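Esterase A (PDB 5GKV) probably hydrolyses ester substrates as a serine enzyme of the beta-lactamase family, being a homolog of the penicillin-binding proteins. Local coordinates at residues D107-F112 and A178-R183; A152-M157 and P171-Y176; R324-F329 and P333-F338; C347-P352 and R377-A382. All coordinates share one frame; numbering follows the deposited sequence.

Contact 1 (D107-F112 and A178-R183); sequences DVWPEF and AGEIFR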
loop_
_atom_site.group_PDB
_atom_site.type_symbol
_atom_site.label_atom_id
_atom_site.label_comp_id
_atom_site.label_asym_id
_atom_site.label_seq_id
_atom_site.Cartn_x
_atom_site.Cartn_y
_atom_site.Cartn_z
ATOM N N ASP A 107 3.409 24.871 3.401
ATOM C CA ASP A 107 4.506 25.509 2.682
ATOM C C ASP A 107 4.477 25.183 1.194
ATOM O O ASP A 107 4.809 26.038 0.366
ATOM C CB ASP A 107 5.849 25.113 3.287
ATOM C CG ASP A 107 6.945 26.093 2.914
ATOM O OD1 ASP A 107 8.025 25.635 2.483
ATOM O OD2 ASP A 107 6.709 27.320 3.023
ATOM N N VAL A 108 4.076 23.960 0.822
ATOM C CA VAL A 108 3.993 23.611 -0.596
ATOM C C VAL A 108 2.560 23.611 -1.113
ATOM O O VAL A 108 2.355 23.541 -2.336
ATOM C CB VAL A 108 4.658 22.246 -0.883
ATOM C CG1 VAL A 108 6.078 22.219 -0.319
ATOM C CG2 VAL A 108 3.826 21.129 -0.306
ATOM N N TRP A 109 1.570 23.717 -0.227
ATOM C CA TRP A 109 0.154 23.624 -0.581
ATOM C C TRP A 109 -0.559 24.680 0.254
ATOM O O TRP A 109 -1.184 24.373 1.281
ATOM C CB TRP A 109 -0.365 22.206 -0.314
ATOM C CG TRP A 109 -1.813 21.915 -0.552
ATOM C CD1 TRP A 109 -2.775 22.753 -1.040
ATOM C CD2 TRP A 109 -2.466 20.666 -0.288
ATOM N NE1 TRP A 109 -3.984 22.099 -1.105
ATOM C CE2 TRP A 109 -3.820 20.817 -0.644
ATOM C CE3 TRP A 109 -2.027 19.436 0.203
ATOM C CZ2 TRP A 109 -4.743 19.776 -0.526
ATOM C CZ3 TRP A 109 -2.957 18.391 0.335
ATOM C CH2 TRP A 109 -4.293 18.575 -0.024
ATOM N N PRO A 110 -0.443 25.956 -0.137
ATOM C CA PRO A 110 -0.878 27.047 0.756
ATOM C C PRO A 110 -2.322 26.938 1.195
ATOM O O PRO A 110 -2.642 27.300 2.338
ATOM C CB PRO A 110 -0.646 28.304 -0.093
ATOM C CG PRO A 110 0.444 27.909 -1.046
ATOM C CD PRO A 110 0.171 26.467 -1.380
ATOM N N GLU A 111 -3.196 26.417 0.330
ATOM C CA GLU A 111 -4.603 26.263 0.679
ATOM C C GLU A 111 -4.815 25.310 1.850
ATOM O O GLU A 111 -5.850 25.397 2.526
ATOM C CB GLU A 111 -5.379 25.785 -0.543
ATOM C CG GLU A 111 -5.342 26.780 -1.714
ATOM C CD GLU A 111 -4.176 26.566 -2.678
ATOM O OE1 GLU A 111 -3.119 26.023 -2.281
ATOM O OE2 GLU A 111 -4.320 26.965 -3.852
ATOM N N PHE A 112 -3.856 24.419 2.113
ATOM C CA PHE A 112 -3.980 23.473 3.220
ATOM C C PHE A 112 -4.011 24.157 4.583
ATOM O O PHE A 112 -4.422 23.533 5.564
ATOM C CB PHE A 112 -2.822 22.482 3.194
ATOM C CG PHE A 112 -3.074 21.228 3.998
ATOM C CD1 PHE A 112 -3.907 20.231 3.504
ATOM C CD2 PHE A 112 -2.459 21.036 5.227
ATOM C CE1 PHE A 112 -4.140 19.066 4.226
ATOM C CE2 PHE A 112 -2.691 19.870 5.967
ATOM C CZ PHE A 112 -3.535 18.888 5.462
ATOM N N ALA A 178 -0.914 12.685 0.153
ATOM C CA ALA A 178 0.393 12.347 -0.401
ATOM C C ALA A 178 0.502 12.771 -1.860
ATOM O O ALA A 178 1.527 13.322 -2.278
ATOM C CB ALA A 178 0.655 10.844 -0.268
ATOM N N GLY A 179 -0.547 12.517 -2.648
ATOM C CA GLY A 179 -0.466 12.774 -4.076
ATOM C C GLY A 179 -0.341 14.251 -4.387
ATOM O O GLY A 179 0.370 14.642 -5.317
ATOM N N GLU A 180 -1.027 15.094 -3.618
ATOM C CA GLU A 180 -1.043 16.514 -3.937
ATOM C C GLU A 180 0.241 17.184 -3.472
ATOM O O GLU A 180 0.764 18.066 -4.159
ATOM C CB GLU A 180 -2.288 17.174 -3.321
ATOM C CG GLU A 180 -2.442 18.663 -3.595
ATOM C CD GLU A 180 -2.678 19.002 -5.057
ATOM O OE1 GLU A 180 -2.755 18.080 -5.898
ATOM O OE2 GLU A 180 -2.774 20.213 -5.363
ATOM N N ILE A 181 0.771 16.768 -2.321
ATOM C CA ILE A 181 2.106 17.204 -1.914
ATOM C C ILE A 181 3.114 16.850 -3.000
ATOM O O ILE A 181 3.905 17.696 -3.450
ATOM C CB ILE A 181 2.488 16.572 -0.565
ATOM C CG1 ILE A 181 1.580 17.088 0.570
ATOM C CG2 ILE A 181 3.964 16.839 -0.241
ATOM C CD1 ILE A 181 1.753 16.294 1.851
ATOM N N PHE A 182 3.069 15.595 -3.468
ATOM C CA PHE A 182 3.976 15.157 -4.531
ATOM C C PHE A 182 3.827 16.014 -5.787
ATOM O O PHE A 182 4.821 16.496 -6.348
ATOM C CB PHE A 182 3.720 13.686 -4.877
ATOM C CG PHE A 182 4.693 13.146 -5.886
ATOM C CD1 PHE A 182 4.436 13.245 -7.240
ATOM C CD2 PHE A 182 5.874 12.563 -5.471
ATOM C CE1 PHE A 182 5.353 12.767 -8.163
ATOM C CE2 PHE A 182 6.793 12.094 -6.383
ATOM C CZ PHE A 182 6.529 12.198 -7.728
ATOM N N ARG A 183 2.589 16.176 -6.265
ATOM C CA ARG A 183 2.332 16.904 -7.508
ATOM C C ARG A 183 2.856 18.337 -7.433
ATOM O O ARG A 183 3.517 18.823 -8.361
ATOM C CB ARG A 183 0.826 16.885 -7.810
ATOM C CG ARG A 183 0.433 17.290 -9.226
ATOM C CD ARG A 183 -1.103 17.390 -9.392
ATOM N NE ARG A 183 -1.679 18.465 -8.579
ATOM C CZ ARG A 183 -1.393 19.762 -8.727
ATOM N NH1 ARG A 183 -0.534 20.161 -9.664
ATOM N NH2 ARG A 183 -1.959 20.665 -7.928
#
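Trp109 presents one face of its indole to Glu180, whose CG sits almost exactly over the six-membered ring, 3.7 Å from its centroid and 4° off the normal: a CH-pi contact. The two side chains run at about a right angle, and the carboxylate is turned 71° from the ring plane. Chi1 of -179° sets Glu180 CG over the ring, and a bend at chi2 turns the carboxylate off toward its basic partners. There Arg183 grips it side-on, NE giving a hydrogen bond to OE1 at 2.9 Å and NH2 one to OE2 at 2.7 Å, both tilted out of the carboxylate plane. Arg184 NE makes a salt bridge to OE2 and Trp147 NE1 a hydrogen bond to OE1, which probably offsets much of the cost of burying the carboxylate. On the opposite face of the indole lies Phe112 CD1, offset toward the rim, which completes a sandwich. Ile181 CG1 meets the ring at its edge, 4.3 Å from Trp109 CE3, and Ile181 CG2 touches Val108 CG2 at the same distance. The turn that follows helix 105-108 is thus pressed on helix 173-186, whose other side, through Phe182, packs on helices 82-95 and 190-202.

Contact 2 (A152-M157 and P171-Y176); sequences AKLAAM and PVTYGY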
loop_
_atom_site.group_PDB
_atom_site.type_symbol
_atom_site.label_atom_id
_atom_site.label_comp_id
_atom_site.label_asym_id
_atom_site.label_seq_id
_atom_site.Cartn_x
_atom_site.Cartn_y
_atom_site.Cartn_z
ATOM N N ALA A 152 -9.407 20.111 -2.506
ATOM C CA ALA A 152 -9.954 21.355 -1.975
ATOM C C ALA A 152 -10.746 21.095 -0.700
ATOM O O ALA A 152 -10.637 21.850 0.276
ATOM C CB ALA A 152 -10.827 22.038 -3.030
ATOM N N LYS A 153 -11.518 20.006 -0.675
ATOM C CA LYS A 153 -12.304 19.693 0.515
ATOM C C LYS A 153 -11.404 19.327 1.692
ATOM O O LYS A 153 -11.667 19.732 2.831
ATOM C CB LYS A 153 -13.294 18.571 0.207
ATOM C CG LYS A 153 -14.361 18.386 1.294
ATOM C CD LYS A 153 -15.421 17.397 0.864
ATOM C CE LYS A 153 -16.372 17.077 2.005
ATOM N NZ LYS A 153 -17.053 18.279 2.529
ATOM N N LEU A 154 -10.327 18.577 1.434
ATOM C CA LEU A 154 -9.359 18.274 2.485
ATOM C C LEU A 154 -8.672 19.542 2.978
ATOM O O LEU A 154 -8.513 19.751 4.190
ATOM C CB LEU A 154 -8.323 17.262 1.970
ATOM C CG LEU A 154 -8.795 15.815 1.779
ATOM C CD1 LEU A 154 -7.783 14.943 0.984
ATOM C CD2 LEU A 154 -9.084 15.154 3.132
ATOM N N ALA A 155 -8.242 20.403 2.047
ATOM C CA ALA A 155 -7.564 21.630 2.442
ATOM C C ALA A 155 -8.436 22.479 3.356
ATOM O O ALA A 155 -7.922 23.149 4.260
ATOM C CB ALA A 155 -7.154 22.430 1.203
ATOM N N ALA A 156 -9.750 22.439 3.157
ATOM C CA ALA A 156 -10.664 23.246 3.952
ATOM C C ALA A 156 -11.119 22.556 5.231
ATOM O O ALA A 156 -11.725 23.209 6.084
ATOM C CB ALA A 156 -11.889 23.617 3.118
ATOM N N MET A 157 -10.820 21.271 5.405
ATOM C CA MET A 157 -11.422 20.507 6.489
ATOM C C MET A 157 -10.719 20.737 7.824
ATOM O O MET A 157 -9.490 20.847 7.899
ATOM C CB MET A 157 -11.417 19.026 6.136
ATOM C CG MET A 157 -11.867 18.115 7.275
ATOM S SD MET A 157 -11.932 16.407 6.750
ATOM C CE MET A 157 -12.067 15.619 8.370
ATOM N N PRO A 171 -8.025 5.878 5.128
ATOM C CA PRO A 171 -7.976 4.823 4.091
ATOM C C PRO A 171 -8.011 5.353 2.659
ATOM O O PRO A 171 -7.392 4.746 1.781
ATOM C CB PRO A 171 -9.201 3.953 4.406
ATOM C CG PRO A 171 -10.135 4.855 5.133
ATOM C CD PRO A 171 -9.257 5.802 5.931
ATOM N N VAL A 172 -8.714 6.445 2.388
ATOM C CA VAL A 172 -8.807 7.008 1.044
ATOM C C VAL A 172 -8.112 8.365 0.952
ATOM O O VAL A 172 -7.348 8.624 0.019
ATOM C CB VAL A 172 -10.281 7.109 0.593
ATOM C CG1 VAL A 172 -10.353 7.550 -0.863
ATOM C CG2 VAL A 172 -11.016 5.778 0.824
ATOM N N THR A 173 -8.362 9.243 1.924
ATOM C CA THR A 173 -7.864 10.613 1.858
ATOM C C THR A 173 -6.341 10.683 1.822
ATOM O O THR A 173 -5.787 11.637 1.262
ATOM C CB THR A 173 -8.394 11.418 3.049
ATOM O OG1 THR A 173 -8.025 10.751 4.265
ATOM C CG2 THR A 173 -9.923 11.514 2.970
ATOM N N TYR A 174 -5.652 9.696 2.411
ATOM C CA TYR A 174 -4.188 9.688 2.405
ATOM C C TYR A 174 -3.626 9.820 1.000
ATOM O O TYR A 174 -2.592 10.463 0.803
ATOM C CB TYR A 174 -3.671 8.405 3.052
ATOM C CG TYR A 174 -2.211 8.009 2.814
ATOM C CD1 TYR A 174 -1.829 7.357 1.645
ATOM C CD2 TYR A 174 -1.239 8.196 3.805
ATOM C CE1 TYR A 174 -0.520 6.944 1.436
ATOM C CE2 TYR A 174 0.083 7.785 3.606
ATOM C CZ TYR A 174 0.428 7.140 2.415
ATOM O OH TYR A 174 1.732 6.707 2.175
ATOM N N GLY A 175 -4.262 9.177 0.019
ATOM C CA GLY A 175 -3.718 9.200 -1.327
ATOM C C GLY A 175 -3.768 10.578 -1.941
ATOM O O GLY A 175 -2.902 10.938 -2.746
ATOM N N TYR A 176 -4.770 11.374 -1.561
ATOM C CA TYR A 176 -4.867 12.741 -2.042
ATOM C C TYR A 176 -3.914 13.655 -1.286
ATOM O O TYR A 176 -3.314 14.557 -1.885
ATOM C CB TYR A 176 -6.315 13.225 -1.936
ATOM C CG TYR A 176 -7.267 12.380 -2.757
ATOM C CD1 TYR A 176 -7.791 11.184 -2.251
ATOM C CD2 TYR A 176 -7.633 12.762 -4.056
ATOM C CE1 TYR A 176 -8.656 10.406 -3.001
ATOM C CE2 TYR A 176 -8.504 11.989 -4.814
ATOM C CZ TYR A 176 -9.013 10.811 -4.282
ATOM O OH TYR A 176 -9.874 10.021 -5.020
#
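The last turn of helix 147-156 faces the first turn of helix 173-186, with the backbones closest at Leu154 and Thr173, whose CA atoms are 7.8 Å apart. Leu154 alone crosses the gap, and its forked end meets two residues one helical turn apart. Branch CD2 lies against the methyl of Thr173, 3.7 Å from CG2, while CD1 rests on Tyr176 CB, also at 3.7 Å, and comes within 3.9 Å of the backbone oxygen Thr173 O. In Thr173, chi1 (56°) leaves CG2 anti to the carbonyl carbon, facing the leucine, and sends OG1 to a hydrogen bond with Leu132 O. Tyr176 contributes only the root of its side chain: its ring leads away from Leu154, meets the rings of Trp144 and Trp147, and is held by a hydrogen bond from OH to Trp144 O. No hydrogen bond links the two segments, and the three touching residues are all buried. This is helix-end packing in what is probably the all-helical half of the beta-lactamase fold. It lies close to the likely active site, for Pro171 O accepts a bond from Lys83 NZ, the lysine that fits the family's Ser-x-x-Lys motif.

Contact 3 (R324-F329 and P333-F338); sequences RNEPNF and PTAEAF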
loop_
_atom_site.group_PDB
_atom_site.type_symbol
_atom_site.label_atom_id
_atom_site.label_comp_id
_atom_site.label_asym_id
_atom_site.label_seq_id
_atom_site.Cartn_x
_atom_site.Cartn_y
_atom_site.Cartn_z
ATOM N N ARG A 324 5.197 -0.010 10.037
ATOM C CA ARG A 324 6.295 -0.806 10.564
ATOM C C ARG A 324 5.755 -2.131 11.115
ATOM O O ARG A 324 4.556 -2.300 11.330
ATOM C CB ARG A 324 7.053 -0.013 11.636
ATOM C CG ARG A 324 7.524 1.354 11.111
ATOM C CD ARG A 324 8.294 2.151 12.170
ATOM N NE ARG A 324 9.596 1.548 12.447
ATOM C CZ ARG A 324 9.881 0.840 13.531
ATOM N NH1 ARG A 324 8.955 0.648 14.460
ATOM N NH2 ARG A 324 11.102 0.328 13.686
ATOM N N ASN A 325 6.659 -3.094 11.305
ATOM C CA ASN A 325 6.214 -4.471 11.511
ATOM C C ASN A 325 5.781 -4.711 12.956
ATOM O O ASN A 325 4.692 -5.242 13.205
ATOM C CB ASN A 325 7.319 -5.438 11.077
ATOM C CG ASN A 325 6.820 -6.876 10.924
ATOM O OD1 ASN A 325 5.631 -7.122 10.693
ATOM N ND2 ASN A 325 7.736 -7.826 11.056
ATOM N N GLU A 326 6.598 -4.307 13.926
ATOM C CA GLU A 326 6.191 -4.393 15.326
ATOM C C GLU A 326 4.992 -3.483 15.531
ATOM O O GLU A 326 4.918 -2.419 14.905
ATOM C CB GLU A 326 7.335 -3.989 16.259
ATOM C CG GLU A 326 8.003 -2.676 15.873
ATOM C CD GLU A 326 8.998 -2.195 16.927
ATOM O OE1 GLU A 326 9.504 -1.073 16.781
ATOM O OE2 GLU A 326 9.265 -2.943 17.897
ATOM N N PRO A 327 4.068 -3.871 16.432
ATOM C CA PRO A 327 4.138 -5.027 17.329
ATOM C C PRO A 327 3.386 -6.268 16.839
ATOM O O PRO A 327 3.234 -7.219 17.603
ATOM C CB PRO A 327 3.468 -4.494 18.598
ATOM C CG PRO A 327 2.341 -3.668 18.049
ATOM C CD PRO A 327 2.898 -3.032 16.753
ATOM N N ASN A 328 2.897 -6.271 15.598
ATOM C CA ASN A 328 2.046 -7.374 15.174
ATOM C C ASN A 328 2.790 -8.440 14.385
ATOM O O ASN A 328 2.339 -9.592 14.357
ATOM C CB ASN A 328 0.869 -6.830 14.353
ATOM C CG ASN A 328 0.089 -5.758 15.105
ATOM O OD1 ASN A 328 -0.564 -6.053 16.100
ATOM N ND2 ASN A 328 0.165 -4.506 14.633
ATOM N N PHE A 329 3.910 -8.086 13.754
ATOM C CA PHE A 329 4.789 -9.035 13.066
ATOM C C PHE A 329 4.069 -9.778 11.942
ATOM O O PHE A 329 4.339 -10.951 11.671
ATOM C CB PHE A 329 5.425 -10.006 14.067
ATOM C CG PHE A 329 6.338 -9.314 15.034
ATOM C CD1 PHE A 329 7.659 -9.063 14.691
ATOM C CD2 PHE A 329 5.857 -8.859 16.258
ATOM C CE1 PHE A 329 8.505 -8.380 15.567
ATOM C CE2 PHE A 329 6.697 -8.177 17.138
ATOM C CZ PHE A 329 8.017 -7.941 16.792
ATOM N N PRO A 333 9.517 -11.861 11.243
ATOM C CA PRO A 333 10.050 -11.688 12.608
ATOM C C PRO A 333 10.808 -10.391 12.877
ATOM O O PRO A 333 11.115 -10.113 14.045
ATOM C CB PRO A 333 10.998 -12.880 12.746
ATOM C CG PRO A 333 11.537 -13.041 11.336
ATOM C CD PRO A 333 10.343 -12.773 10.436
ATOM N N THR A 334 11.137 -9.590 11.874
ATOM C CA THR A 334 11.990 -8.428 12.096
ATOM C C THR A 334 11.147 -7.225 12.506
ATOM O O THR A 334 10.317 -6.747 11.723
ATOM C CB THR A 334 12.799 -8.117 10.842
ATOM O OG1 THR A 334 13.523 -9.293 10.459
ATOM C CG2 THR A 334 13.784 -7.003 11.109
ATOM N N ALA A 335 11.382 -6.723 13.726
ATOM C CA ALA A 335 10.556 -5.639 14.253
ATOM C C ALA A 335 10.595 -4.411 13.355
ATOM O O ALA A 335 9.566 -3.753 13.160
ATOM C CB ALA A 335 10.993 -5.276 15.677
ATOM N N GLU A 336 11.762 -4.090 12.784
ATOM C CA GLU A 336 11.936 -2.869 12.006
ATOM C C GLU A 336 11.694 -3.070 10.508
ATOM O O GLU A 336 11.935 -2.144 9.727
ATOM C CB GLU A 336 13.333 -2.257 12.241
ATOM C CG GLU A 336 14.536 -3.108 11.819
ATOM C CD GLU A 336 14.950 -4.156 12.872
ATOM O OE1 GLU A 336 14.200 -4.413 13.841
ATOM O OE2 GLU A 336 16.041 -4.744 12.714
ATOM N N ALA A 337 11.212 -4.240 10.091
ATOM C CA ALA A 337 10.709 -4.361 8.727
ATOM C C ALA A 337 9.475 -3.475 8.563
ATOM O O ALA A 337 8.865 -3.035 9.543
ATOM C CB ALA A 337 10.381 -5.819 8.403
ATOM N N PHE A 338 9.093 -3.228 7.308
ATOM C CA PHE A 338 8.064 -2.236 7.021
ATOM C C PHE A 338 7.442 -2.518 5.661
ATOM O O PHE A 338 8.041 -3.172 4.796
ATOM C CB PHE A 338 8.634 -0.808 7.039
ATOM C CG PHE A 338 9.743 -0.589 6.045
ATOM C CD1 PHE A 338 11.058 -0.866 6.386
ATOM C CD2 PHE A 338 9.476 -0.103 4.770
ATOM C CE1 PHE A 338 12.071 -0.663 5.484
ATOM C CE2 PHE A 338 10.499 0.084 3.853
ATOM C CZ PHE A 338 11.803 -0.183 4.219
#
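Arg324 and Phe338 form an antiparallel, non-hydrogen-bonded pair, their CA atoms 4.2 Å apart, at the base of a beta hairpin whose long loop folds back on itself. The tight part follows this pair into the loop. Asn325 ND2 reaches Thr334 O at 2.9 Å, nearly straight (167°) but from above the carbonyl plane; Ala337 N takes the same oxygen from the opposite face, closing the type I turn Thr334-Ala337. Asn325, with CG anti to its own nitrogen (chi1 -165°), also binds Gly332 O through ND2 and Tyr331 N through OD1, so its amide ties the loop together from inside. Glu326 N donates to Ala335 O at 3.1 Å, in the carbonyl plane, whereas the bond from Asn325 N to Ala337 O is weak. The outer side, with Pro333 and Glu336 exposed to solvent, is looser. Phe329 meets the other segment obliquely, its CE1 3.7 Å from Ala335 CA. Arg324 NH2 touches Glu336 CB at 3.7 Å, but stays 5.7 Å from Glu336 OE1, and Glu336 OE2 bonds to Thr353 OG1 instead. The arginine's close acidic partner is Glu326, whose OE1 takes Arg324 NH1 at 2.9 Å on its anti lone pair, within 4° of the guanidinium plane.

Contact 4 (C347-P352 and R377-A382); sequences CAFADP and RLIEAA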
loop_
_atom_site.group_PDB
_atom_site.type_symbol
_atom_site.label_atom_id
_atom_site.label_comp_id
_atom_site.label_asym_id
_atom_site.label_seq_id
_atom_site.Cartn_x
_atom_site.Cartn_y
_atom_site.Cartn_z
ATOM N N CYS A 347 -0.285 -7.598 0.440
ATOM C CA CYS A 347 0.710 -6.852 1.202
ATOM C C CYS A 347 2.020 -6.831 0.431
ATOM O O CYS A 347 2.251 -7.646 -0.468
ATOM C CB CYS A 347 0.935 -7.455 2.598
ATOM S SG CYS A 347 1.873 -9.025 2.562
ATOM N N ALA A 348 2.885 -5.895 0.818
ATOM C CA ALA A 348 4.262 -5.873 0.344
ATOM C C ALA A 348 5.128 -5.327 1.469
ATOM O O ALA A 348 4.714 -4.402 2.177
ATOM C CB ALA A 348 4.413 -5.030 -0.923
ATOM N N PHE A 349 6.315 -5.908 1.650
ATOM C CA PHE A 349 7.155 -5.489 2.766
ATOM C C PHE A 349 8.624 -5.551 2.372
ATOM O O PHE A 349 9.017 -6.271 1.446
ATOM C CB PHE A 349 6.919 -6.369 3.997
ATOM C CG PHE A 349 7.486 -7.760 3.840
ATOM C CD1 PHE A 349 6.784 -8.730 3.132
ATOM C CD2 PHE A 349 8.739 -8.076 4.348
ATOM C CE1 PHE A 349 7.320 -10.012 2.955
ATOM C CE2 PHE A 349 9.282 -9.355 4.171
ATOM C CZ PHE A 349 8.572 -10.316 3.488
ATOM N N ALA A 350 9.439 -4.832 3.149
ATOM C CA ALA A 350 10.889 -4.836 3.038
ATOM C C ALA A 350 11.497 -5.074 4.412
ATOM O O ALA A 350 10.980 -4.583 5.418
ATOM C CB ALA A 350 11.423 -3.504 2.477
ATOM N N ASP A 351 12.605 -5.805 4.449
ATOM C CA ASP A 351 13.349 -6.051 5.683
ATOM C C ASP A 351 14.796 -5.661 5.411
ATOM O O ASP A 351 15.584 -6.466 4.897
ATOM C CB ASP A 351 13.215 -7.508 6.117
ATOM C CG ASP A 351 13.989 -7.828 7.382
ATOM O OD1 ASP A 351 14.744 -6.953 7.897
ATOM O OD2 ASP A 351 13.855 -8.981 7.847
ATOM N N PRO A 352 15.180 -4.416 5.722
ATOM C CA PRO A 352 16.568 -4.004 5.449
ATOM C C PRO A 352 17.580 -4.746 6.295
ATOM O O PRO A 352 18.738 -4.848 5.882
ATOM C CB PRO A 352 16.571 -2.503 5.775
ATOM C CG PRO A 352 15.144 -2.087 5.665
ATOM C CD PRO A 352 14.338 -3.286 6.135
ATOM N N ARG A 377 1.340 -16.672 6.868
ATOM C CA ARG A 377 1.904 -18.023 6.829
ATOM C C ARG A 377 2.979 -18.139 5.755
ATOM O O ARG A 377 3.984 -18.834 5.945
ATOM C CB ARG A 377 0.810 -19.058 6.562
ATOM C CG ARG A 377 -0.190 -19.285 7.689
ATOM C CD ARG A 377 -1.070 -20.529 7.377
ATOM N NE ARG A 377 -2.036 -20.282 6.300
ATOM C CZ ARG A 377 -3.271 -19.823 6.502
ATOM N NH1 ARG A 377 -3.695 -19.588 7.743
ATOM N NH2 ARG A 377 -4.091 -19.621 5.474
ATOM N N LEU A 378 2.771 -17.490 4.602
ATOM C CA LEU A 378 3.757 -17.554 3.524
ATOM C C LEU A 378 5.054 -16.860 3.923
ATOM O O LEU A 378 6.152 -17.398 3.718
ATOM C CB LEU A 378 3.189 -16.922 2.240
ATOM C CG LEU A 378 2.106 -17.747 1.529
ATOM C CD1 LEU A 378 1.378 -16.909 0.462
ATOM C CD2 LEU A 378 2.727 -19.027 0.905
ATOM N N ILE A 379 4.943 -15.665 4.505
ATOM C CA ILE A 379 6.129 -14.916 4.914
ATOM C C ILE A 379 6.869 -15.664 6.015
ATOM O O ILE A 379 8.103 -15.712 6.037
ATOM C CB ILE A 379 5.726 -13.492 5.346
ATOM C CG1 ILE A 379 5.174 -12.713 4.134
ATOM C CG2 ILE A 379 6.908 -12.743 5.967
ATOM C CD1 ILE A 379 4.453 -11.415 4.506
ATOM N N GLU A 380 6.128 -16.264 6.942
ATOM C CA GLU A 380 6.782 -17.007 8.015
ATOM C C GLU A 380 7.506 -18.232 7.465
ATOM O O GLU A 380 8.633 -18.535 7.878
ATOM C CB GLU A 380 5.744 -17.375 9.086
ATOM C CG GLU A 380 5.255 -16.110 9.821
ATOM C CD GLU A 380 4.266 -16.385 10.943
ATOM O OE1 GLU A 380 3.625 -17.455 10.926
ATOM O OE2 GLU A 380 4.136 -15.525 11.849
ATOM N N ALA A 381 6.912 -18.910 6.484
ATOM C CA ALA A 381 7.606 -20.025 5.845
ATOM C C ALA A 381 8.860 -19.565 5.116
ATOM O O ALA A 381 9.882 -20.274 5.099
ATOM C CB ALA A 381 6.672 -20.742 4.866
ATOM N N ALA A 382 8.797 -18.398 4.468
ATOM C CA ALA A 382 9.971 -17.906 3.760
ATOM C C ALA A 382 11.103 -17.623 4.741
ATOM O O ALA A 382 12.252 -18.020 4.511
ATOM C CB ALA A 382 9.614 -16.654 2.957
#
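Ile379 and Phe349 reach toward each other from opposite directions, and three isoleucine carbons touch the CD1-CE1-CZ side of the ring. CD1 of Ile379, coming in obliquely, lies 3.5 Å from Phe349 CE1, CG1 is 3.6 Å from the same carbon, and CG2 is 3.8 Å from Phe349 CZ. The CD1 methyl also touches Cys347, with SG 4.0 Å away, so it is shared by two residues two apart that point toward the helix from the same face of strand 347-351. Both have chi1 near 72°, which places SG and the phenylalanine CG between backbone nitrogen and carbonyl carbon. Further out, backbone bonds fix the strand to both neighbours: Cys347 and Phe349 pair with Tyr360 and Gly358, Ala348 and Ala350 with His340 and Phe338. Helix 373-384, near the C-terminus, packs on one face of this antiparallel sheet, as in the alpha/beta half of the beta-lactamase fold. Ile379 and Leu378 meet Phe45, Ala382 meets Phe47, and Leu378 also reaches helix 25-35. A polar tie closes the far end of the strand, where Asp351 OD2 bonds to Tyr383 OH of the same helix. Between the two segments themselves there is no hydrogen bond or ion pair; the buried contact is wholly apolar, so it probably rests on burial of apolar surface and close fit, with no bond of its own to fix its orientation.

The four contacts form two pairs, contact 4 lying across the chain's centre from contacts 1 and 2. Contacts 1 and 2, with centres 11 Å apart, share helix 173-186, and touch where Ala155 CB lies 3.5 Å from Glu111 O; along the chain, contact 2 is nested within contact 1. Contacts 3 and 4, centres 10 Å apart, are joined by probable hydrogen bonds, one between strands (Ala350 N to Phe338 O, 2.7 Å) and one between side chains (Thr334 OG1 and Asp351 OD2, also 2.7 Å). About 33 Å separates the centres of contacts 1 and 4. As in related enzymes, the active site probably lies between these halves, near Lys83 beside contact 2 and His340 on strand 338-341, which runs out of contact 3.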